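Side-chain contacts in putative polyphosphate kinase 2 family protein (Arthrobacter aurescens, PDB 3RHF), which probably acts as a polyphosphate kinase, moving phosphate groups between polyphosphate and nucleotides: residues Tyr228-Ala231 against Phe232-Ser236; Ala165-Asn168 against Asp169-Arg173; Lys195-Ile198 against Ala199-Asp202; Lys250-Ala253 against Arg254-Val257. One frame throughout, in Å; residues are numbered along the deposited sequence.

Contact 1 of 4, residues Tyr228-Ala231 against Phe232-Ser236; sequences YSVA and FEKTS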
# COMPACT_ATOMS: atom_id res chain seq x y z
N TYR A 228 -11.81 23.97 12.30
CA TYR A 228 -10.43 23.57 12.28
C TYR A 228 -9.66 24.41 13.27
O TYR A 228 -8.88 23.89 14.06
CB TYR A 228 -9.83 23.70 10.86
CG TYR A 228 -9.97 22.41 10.06
CD1 TYR A 228 -9.17 21.31 10.34
CD2 TYR A 228 -10.95 22.27 9.07
CE1 TYR A 228 -9.32 20.13 9.65
CE2 TYR A 228 -11.09 21.06 8.37
CZ TYR A 228 -10.27 20.00 8.68
OH TYR A 228 -10.39 18.78 8.02
N SER A 229 -9.86 25.72 13.21
CA SER A 229 -9.03 26.62 13.97
C SER A 229 -9.28 26.41 15.43
O SER A 229 -8.36 26.46 16.21
CB SER A 229 -9.23 28.08 13.55
OG SER A 229 -10.52 28.45 13.86
N VAL A 230 -10.53 26.13 15.81
CA VAL A 230 -10.84 25.85 17.21
C VAL A 230 -10.21 24.53 17.63
O VAL A 230 -9.48 24.48 18.63
CB VAL A 230 -12.34 25.86 17.49
CG1 VAL A 230 -12.64 25.35 18.94
CG2 VAL A 230 -12.88 27.27 17.26
N ALA A 231 -10.47 23.49 16.85
CA ALA A 231 -9.78 22.19 16.98
C ALA A 231 -8.29 22.33 17.23
O ALA A 231 -7.75 21.63 18.08
CB ALA A 231 -10.03 21.30 15.74
N PHE A 232 -7.62 23.22 16.49
CA PHE A 232 -6.18 23.43 16.70
C PHE A 232 -5.88 24.14 18.02
O PHE A 232 -4.89 23.81 18.66
CB PHE A 232 -5.45 24.23 15.60
CG PHE A 232 -5.62 23.69 14.19
CD1 PHE A 232 -5.70 22.35 13.93
CD2 PHE A 232 -5.68 24.57 13.13
CE1 PHE A 232 -5.87 21.91 12.64
CE2 PHE A 232 -5.84 24.14 11.86
CZ PHE A 232 -5.95 22.78 11.62
N GLU A 233 -6.69 25.11 18.43
CA GLU A 233 -6.46 25.75 19.73
C GLU A 233 -6.64 24.72 20.81
O GLU A 233 -6.02 24.80 21.84
CB GLU A 233 -7.44 26.92 20.00
CG GLU A 233 -7.14 28.22 19.17
CD GLU A 233 -8.26 29.30 19.27
OE1 GLU A 233 -8.97 29.26 20.32
OE2 GLU A 233 -8.41 30.16 18.33
N LYS A 234 -7.52 23.76 20.60
CA LYS A 234 -7.88 22.81 21.65
C LYS A 234 -6.93 21.61 21.72
O LYS A 234 -6.70 21.12 22.81
CB LYS A 234 -9.32 22.32 21.47
CG LYS A 234 -10.40 23.46 21.51
CD LYS A 234 -10.95 23.71 22.93
CE LYS A 234 -11.70 25.04 23.07
NZ LYS A 234 -11.44 25.59 24.43
N THR A 235 -6.38 21.17 20.57
CA THR A 235 -5.73 19.85 20.44
C THR A 235 -4.31 19.81 19.89
O THR A 235 -3.73 18.72 19.73
CB THR A 235 -6.59 18.88 19.59
OG1 THR A 235 -6.66 19.34 18.23
CG2 THR A 235 -7.97 18.75 20.17
N SER A 236 -3.72 20.99 19.62
CA SER A 236 -2.32 21.07 19.27
C SER A 236 -1.45 21.14 20.54
O SER A 236 -1.29 22.20 21.15
CB SER A 236 -2.06 22.26 18.38
OG SER A 236 -0.67 22.41 18.10

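Contact 2 of 4, residues Ala165-Asn168 against Asp169-Arg173; sequences AAIN and DFESR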
# COMPACT_ATOMS: atom_id res chain seq x y z
N ALA A 165 -11.12 17.04 24.86
CA ALA A 165 -10.35 16.53 25.98
C ALA A 165 -10.11 15.03 25.78
O ALA A 165 -9.04 14.56 26.12
CB ALA A 165 -11.03 16.82 27.34
N ALA A 166 -11.06 14.30 25.21
CA ALA A 166 -10.85 12.86 24.99
C ALA A 166 -9.73 12.57 23.97
O ALA A 166 -8.87 11.68 24.17
CB ALA A 166 -12.14 12.20 24.58
N ILE A 167 -9.74 13.34 22.88
CA ILE A 167 -8.74 13.27 21.84
C ILE A 167 -7.36 13.47 22.48
O ILE A 167 -6.48 12.64 22.33
CB ILE A 167 -9.06 14.31 20.72
CG1 ILE A 167 -10.24 13.83 19.86
CG2 ILE A 167 -7.92 14.54 19.85
CD1 ILE A 167 -10.89 14.91 19.00
N ASN A 168 -7.18 14.53 23.24
CA ASN A 168 -5.91 14.78 23.86
C ASN A 168 -5.44 13.66 24.80
O ASN A 168 -4.25 13.35 24.83
CB ASN A 168 -5.96 16.10 24.61
CG ASN A 168 -5.94 17.31 23.66
OD1 ASN A 168 -5.45 17.23 22.51
ND2 ASN A 168 -6.43 18.42 24.14
N ASP A 169 -6.39 13.06 25.52
CA ASP A 169 -6.11 11.95 26.43
C ASP A 169 -5.71 10.73 25.66
O ASP A 169 -4.72 10.08 26.00
CB ASP A 169 -7.31 11.61 27.29
CG ASP A 169 -7.06 10.37 28.19
OD1 ASP A 169 -6.34 10.49 29.23
OD2 ASP A 169 -7.58 9.26 27.87
N PHE A 170 -6.47 10.45 24.60
CA PHE A 170 -6.13 9.43 23.61
C PHE A 170 -4.77 9.61 22.99
O PHE A 170 -3.91 8.70 23.04
CB PHE A 170 -7.15 9.51 22.53
CG PHE A 170 -6.93 8.61 21.41
CD1 PHE A 170 -6.87 7.24 21.60
CD2 PHE A 170 -6.89 9.10 20.15
CE1 PHE A 170 -6.73 6.38 20.53
CE2 PHE A 170 -6.77 8.24 19.06
CZ PHE A 170 -6.67 6.88 19.26
N GLU A 171 -4.52 10.76 22.41
CA GLU A 171 -3.18 10.95 21.81
C GLU A 171 -2.08 10.80 22.88
O GLU A 171 -0.99 10.32 22.62
CB GLU A 171 -3.13 12.30 21.11
CG GLU A 171 -4.00 12.25 19.87
CD GLU A 171 -4.17 13.59 19.14
OE1 GLU A 171 -3.54 14.60 19.58
OE2 GLU A 171 -4.93 13.57 18.12
N SER A 172 -2.37 11.22 24.10
CA SER A 172 -1.42 11.10 25.17
C SER A 172 -1.19 9.61 25.54
O SER A 172 -0.07 9.20 25.85
CB SER A 172 -1.91 11.92 26.37
OG SER A 172 -1.17 11.57 27.51
N ARG A 173 -2.22 8.78 25.46
CA ARG A 173 -2.04 7.37 25.75
C ARG A 173 -1.17 6.75 24.67
O ARG A 173 -0.25 5.97 24.96
CB ARG A 173 -3.39 6.66 25.89
CG ARG A 173 -3.95 6.68 27.33
CD ARG A 173 -5.50 6.93 27.46
NE ARG A 173 -6.21 6.14 26.47
CZ ARG A 173 -7.30 6.51 25.81
NH1 ARG A 173 -7.87 7.66 26.04
NH2 ARG A 173 -7.82 5.67 24.92
O HOH W 1 -3.00 16.00 21.72

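Contact 3 of 4, residues Lys195-Ile198 against Ala199-Asp202; sequences KRLI and ARLD. With PO4 (phosphate ion), chain H.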
# COMPACT_ATOMS: atom_id res chain seq x y z
N LYS A 195 -11.40 25.75 -8.31
CA LYS A 195 -10.56 25.42 -9.46
C LYS A 195 -10.45 23.89 -9.62
O LYS A 195 -10.48 23.37 -10.72
CB LYS A 195 -9.19 26.05 -9.25
CG LYS A 195 -8.32 26.18 -10.52
CD LYS A 195 -6.83 26.53 -10.20
CE LYS A 195 -5.79 26.05 -11.27
NZ LYS A 195 -4.36 26.11 -10.72
N ARG A 196 -10.35 23.18 -8.51
CA ARG A 196 -10.21 21.74 -8.57
C ARG A 196 -11.51 21.03 -8.97
O ARG A 196 -11.46 20.09 -9.76
CB ARG A 196 -9.56 21.17 -7.29
CG ARG A 196 -8.11 21.57 -7.22
CD ARG A 196 -7.41 21.16 -5.95
NE ARG A 196 -6.09 21.78 -5.84
CZ ARG A 196 -5.17 21.44 -4.93
NH1 ARG A 196 -5.39 20.47 -4.06
NH2 ARG A 196 -4.05 22.10 -4.86
N LEU A 197 -12.66 21.45 -8.44
CA LEU A 197 -13.92 20.80 -8.82
C LEU A 197 -14.21 21.06 -10.29
O LEU A 197 -14.68 20.17 -11.01
CB LEU A 197 -15.09 21.28 -7.97
CG LEU A 197 -15.09 20.86 -6.51
CD1 LEU A 197 -16.13 21.67 -5.79
CD2 LEU A 197 -15.35 19.36 -6.36
N ILE A 198 -13.90 22.27 -10.74
CA ILE A 198 -14.08 22.59 -12.15
C ILE A 198 -13.22 21.69 -13.02
O ILE A 198 -13.67 21.18 -14.03
CB ILE A 198 -13.74 24.05 -12.46
CG1 ILE A 198 -14.89 24.96 -12.06
CG2 ILE A 198 -13.49 24.23 -13.97
CD1 ILE A 198 -14.47 26.49 -12.04
N ALA A 199 -11.96 21.50 -12.61
CA ALA A 199 -11.06 20.58 -13.33
C ALA A 199 -11.61 19.14 -13.37
O ALA A 199 -11.50 18.45 -14.39
CB ALA A 199 -9.64 20.64 -12.81
N ARG A 200 -12.29 18.69 -12.33
CA ARG A 200 -12.90 17.36 -12.45
C ARG A 200 -13.98 17.31 -13.52
O ARG A 200 -14.09 16.32 -14.28
CB ARG A 200 -13.47 16.90 -11.14
CG ARG A 200 -12.42 16.84 -10.10
CD ARG A 200 -12.89 16.08 -8.92
NE ARG A 200 -11.83 15.82 -7.97
CZ ARG A 200 -12.07 15.47 -6.72
NH1 ARG A 200 -13.34 15.38 -6.31
NH2 ARG A 200 -11.08 15.22 -5.87
N LEU A 201 -14.80 18.36 -13.58
CA LEU A 201 -15.86 18.40 -14.59
C LEU A 201 -15.30 18.55 -16.02
O LEU A 201 -15.83 17.95 -16.95
CB LEU A 201 -16.83 19.49 -14.21
CG LEU A 201 -17.48 19.25 -12.85
CD1 LEU A 201 -18.28 20.43 -12.38
CD2 LEU A 201 -18.34 18.00 -12.93
N ASP A 202 -14.21 19.30 -16.19
CA ASP A 202 -13.55 19.48 -17.49
C ASP A 202 -12.72 18.26 -17.97
O ASP A 202 -12.38 18.16 -19.13
CB ASP A 202 -12.64 20.73 -17.47
CG ASP A 202 -13.44 22.07 -17.38
OD1 ASP A 202 -14.69 22.10 -17.53
OD2 ASP A 202 -12.79 23.11 -17.14
P PO4 H . -7.85 14.83 -8.60
O1 PO4 H . -9.22 15.43 -8.97
O2 PO4 H . -7.61 13.67 -9.55
O3 PO4 H . -6.69 15.77 -8.88
O4 PO4 H . -7.85 14.47 -7.12

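Contact 4 of 4, residues Lys250-Ala253 against Arg254-Val257; sequences KWYA and RIAV. With FLC (citrate anion), chain G.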
# COMPACT_ATOMS: atom_id res chain seq x y z
N LYS A 250 0.40 21.21 -5.04
CA LYS A 250 0.46 19.81 -4.65
C LYS A 250 1.89 19.36 -4.37
O LYS A 250 2.16 18.67 -3.40
CB LYS A 250 -0.20 18.91 -5.70
CG LYS A 250 -1.77 19.02 -5.81
CD LYS A 250 -2.31 17.96 -6.83
CE LYS A 250 -3.78 18.12 -7.33
NZ LYS A 250 -3.86 18.59 -8.78
N TRP A 251 2.83 19.78 -5.22
CA TRP A 251 4.21 19.37 -5.10
C TRP A 251 4.76 19.78 -3.78
O TRP A 251 5.56 19.05 -3.21
CB TRP A 251 5.10 19.93 -6.24
CG TRP A 251 5.26 21.43 -6.22
CD1 TRP A 251 4.49 22.36 -6.89
CD2 TRP A 251 6.26 22.18 -5.52
NE1 TRP A 251 4.95 23.63 -6.62
CE2 TRP A 251 6.03 23.55 -5.78
CE3 TRP A 251 7.31 21.84 -4.68
CZ2 TRP A 251 6.81 24.54 -5.24
CZ3 TRP A 251 8.09 22.82 -4.16
CH2 TRP A 251 7.85 24.16 -4.44
N TYR A 252 4.37 20.94 -3.27
CA TYR A 252 4.94 21.37 -1.96
C TYR A 252 4.39 20.55 -0.79
O TYR A 252 5.14 20.15 0.11
CB TYR A 252 4.71 22.84 -1.67
CG TYR A 252 5.11 23.17 -0.24
CD1 TYR A 252 6.42 23.17 0.14
CD2 TYR A 252 4.16 23.41 0.73
CE1 TYR A 252 6.79 23.45 1.43
CE2 TYR A 252 4.50 23.68 2.01
CZ TYR A 252 5.83 23.70 2.37
OH TYR A 252 6.19 23.98 3.67
N ALA A 253 3.08 20.37 -0.79
CA ALA A 253 2.44 19.55 0.24
C ALA A 253 3.05 18.15 0.27
O ALA A 253 3.31 17.63 1.34
CB ALA A 253 0.94 19.47 0.03
N ARG A 254 3.32 17.56 -0.88
CA ARG A 254 3.92 16.26 -0.86
C ARG A 254 5.26 16.24 -0.13
O ARG A 254 5.49 15.31 0.66
CB ARG A 254 4.15 15.74 -2.26
CG ARG A 254 2.90 15.38 -2.99
CD ARG A 254 3.19 15.05 -4.43
NE ARG A 254 1.94 15.06 -5.19
CZ ARG A 254 1.73 15.69 -6.36
NH1 ARG A 254 2.68 16.37 -7.00
NH2 ARG A 254 0.55 15.58 -6.93
N ILE A 255 6.15 17.19 -0.41
CA ILE A 255 7.44 17.19 0.24
C ILE A 255 7.39 17.67 1.68
O ILE A 255 8.28 17.39 2.46
CB ILE A 255 8.50 17.99 -0.51
CG1 ILE A 255 8.04 19.46 -0.73
CG2 ILE A 255 8.85 17.29 -1.79
CD1 ILE A 255 9.15 20.35 -1.33
N ALA A 256 6.33 18.39 2.04
CA ALA A 256 6.24 18.90 3.42
C ALA A 256 5.75 17.75 4.30
O ALA A 256 6.28 17.51 5.39
CB ALA A 256 5.32 20.14 3.50
N VAL A 257 4.77 17.00 3.79
CA VAL A 257 4.30 15.84 4.50
C VAL A 257 5.44 14.87 4.62
O VAL A 257 5.77 14.41 5.72
CB VAL A 257 3.04 15.22 3.91
CG1 VAL A 257 2.73 13.93 4.64
CG2 VAL A 257 1.83 16.14 4.10
CAC FLC G . 2.72 18.35 -12.15
CA FLC G . 2.48 19.39 -11.05
CB FLC G . 1.59 18.93 -9.84
CBC FLC G . 0.92 17.59 -10.10
CG FLC G . 0.51 20.01 -9.45
CGC FLC G . 1.00 21.12 -8.50
OA1 FLC G . 3.88 18.10 -12.63
OA2 FLC G . 1.70 17.75 -12.58
OB1 FLC G . 1.57 16.54 -9.94
OB2 FLC G . -0.26 17.53 -10.47
OG1 FLC G . 0.36 22.19 -8.40
OG2 FLC G . 2.02 20.91 -7.83
OHB FLC G . 2.47 18.69 -8.71

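Contact 1 of 4, residues Tyr228-Ala231 against Phe232-Ser236
The ring of Phe-232 lies flat against the backbone carbonyl of Tyr-228, one helical turn earlier. Tyr-228 O sits over one face of the ring, offset toward the rim, and its nearest ring atom is Phe-232 CG at 3.3 Å. The first torsion puts it there: CG of Phe-232 stands anti to the carbonyl carbon and beside the backbone N (chi1 -54°). The same oxygen takes the hydrogen bond from Phe-232 N at 2.8 Å. Beyond the carbonyl, the far end of the ring reaches the Tyr-228 ring, with Phe-232 CZ 3.8 Å from Tyr-228 CD1. The planes meet obliquely, at 44°. Met-185 of strand 179-187 touches both rings, and Trp-242 also meets Phe-232. With an alanine at this position, the Tyr-228 ring and Met-185 would probably lose their aromatic neighbour and a gap would open between helix 221-235 and the sheet. On another side of the helix, Val-230 and Lys-234 run alongside each other, with Val-230 CG1 3.9 Å from Lys-234 CG. At the last turn, Thr-235 OG1 donates to Ala-231 O at a refined 2.5 Å, a length to be doubted. The hydroxyl comes from above the carbonyl plane, 42° out of it. Thr-235 N adds a weak bond to this oxygen, and so does Lys-234 N. Thr-235 OG1 is also bonded to Trp-242 NE1. The chemistry is thus divided: aromatic rings carry the packing toward the sheet, while a buried threonine hydroxyl helps satisfy a carbonyl where the helix ends.

Contact 2 of 4, residues Ala165-Asn168 against Asp169-Arg173
Glu-171 lies alongside Ile-167, both side chains pointing the same way from successive turns of helix 157-176. Its CB is 3.6 Å from Ile-167 O, the carbonyl that also accepts the bond from Glu-171 N. CG stays beside that oxygen, because it stands anti to the carbonyl carbon (chi1 -70°). The chain then runs out extended. CD comes to 3.9 Å from Ile-167 CG2, and OE2 touches the same methyl at 3.6 Å. Tyr-143 OH binds OE2 from outside the two segments. The other oxygen, OE1, forms a salt bridge with Lys-183. A water lies between OE1 and Asn-168, 2.6 Å from Glu-171 OE1 and 2.9 Å from Asn-168 OD1. Other acceptors crowd the water as well, so it probably cannot donate to all of them at once. Asn-168 ND2 probably bonds Lys-234 O. The buried carboxylate therefore has a polar partner at each oxygen, and the lysine probably balances its charge. On a more exposed side, Arg-173 NH1 meets Asp-169 OD2 in a salt bridge whose refined length is doubtfully short. Phe-170 CA lies over one face of that guanidinium, 3.4 Å above its plane, and Glu-126 takes NH2. This is an amphipathic helix of the three-layer alpha/beta/alpha sandwich: Ile-167 and Glu-171 face inward, and Asp-169 is exposed.

Contact 3 of 4, residues Lys195-Ile198 against Ala199-Asp202
The Arg-200 guanidinium meets a phosphate ion at its edge, and Leu-197 CD2 approaches it obliquely, 4.5 Å from Arg-200 NH1. Phosphate O1 lies near the guanidinium plane. It accepts from Arg-200 NE at 2.8 Å, with an N-H...O angle of 159°. The extended chain from CG to NE carries the group out to the ion. Near its base, CG passes 3.4 Å from Arg-196 O, the oxygen that also bonds Arg-200 N. Lys-209 NZ binds the same phosphate, and Asp-214 lies at long, weak ion-pair distance from Arg-200 NH1. A leucine in place of Arg-200 would probably leave phosphate O1 without its NE donor and Lys-209 with more of the ion's charge to balance. At the end of helix 190-202, Ile-198 and Asp-202 lie side by side. Ile-198 CG2 stands anti to the backbone N and leans toward the next turn, where Asp-202 OD2 touches it at 3.4 Å. Asp-202 OD1 makes a salt bridge with Arg-283 of the second subunit, whose Val-286 packs on Leu-197 and Leu-201. Arg-196 leads elsewhere, to Glu-192 and to the carbonyls of Thr-85 and Ala-247. One short helix thus offers two kinds of surface. Its arginine side suits an anion, although this phosphate probably came from the crystallisation liquor, while its leucines and aspartate meet the other subunit.

Contact 4 of 4, residues Lys250-Ala253 against Arg254-Val257
Lys-250 and Arg-254 cross at a slant, so that Lys-250 CB lies over one face of the Arg-254 guanidinium, 3.6 Å from NH2. The edge of the guanidinium is turned to a bound citrate. Arg-254 NH1 donates to the citrate hydroxyl OHB at 2.9 Å and to the carboxylate oxygen OB1 at 3.1 Å, and NH2 adds a weak bond to OB1. The extended arginine chain sets the group there. Citrate is also gripped from the backbone: Trp-251 N bonds its OG2 at 3.0 Å, and that oxygen lies in the plane of the indole, at the edge. Lys-47 of helix 43-69 binds the citrate as well. Trp-251 and Ile-255 lie side by side, pointing the same way, with Trp-251 CZ3 3.9 Å from Ile-255 CD1. The indole lies beside Ile-255, with Trp-251 CG between the backbone N and the carbonyl carbon (chi1 67°). Tyr-252 instead meets Ile-255 at about a right angle. One face of its ring carries Ala-256 CB in a CH-pi contact, 4.1 Å from the ring centroid and 24° off the normal. Tyr-252 OH is bonded to Pro-37 O, and Val-245 of strand 242-246 touches both Tyr-252 and Ala-256. Citrate probably came from the crystallisation liquor. Helix 250-266 follows strand 242-246 of the parallel sheet, and an anion at the N-terminal turn of a helix after a strand is familiar in parallel alpha/beta folds such as P-loop NTPases.

In the fold
The four contacts fall into two pairs. Contacts 1 and 2 are neighbours, their centres 13 Å apart. Asn-168 ND2 joins them by a probable hydrogen bond to Lys-234 O at 3.0 Å. Contacts 3 and 4 have centres 21 Å apart and touch where Arg-196 NH2 packs on Lys-250 CG at 3.9 Å. Both carry bound anions. Arg-196 and Arg-200 also reach Thr-85, in the loop between strand 75-82 and helix 88-98, where this clan has its P-loop. The pocket is therefore probably near contacts 3 and 4. Contact 2 lies across the chain's centre from both, with centres about 38 Å from contact 3 and 28 Å from contact 4.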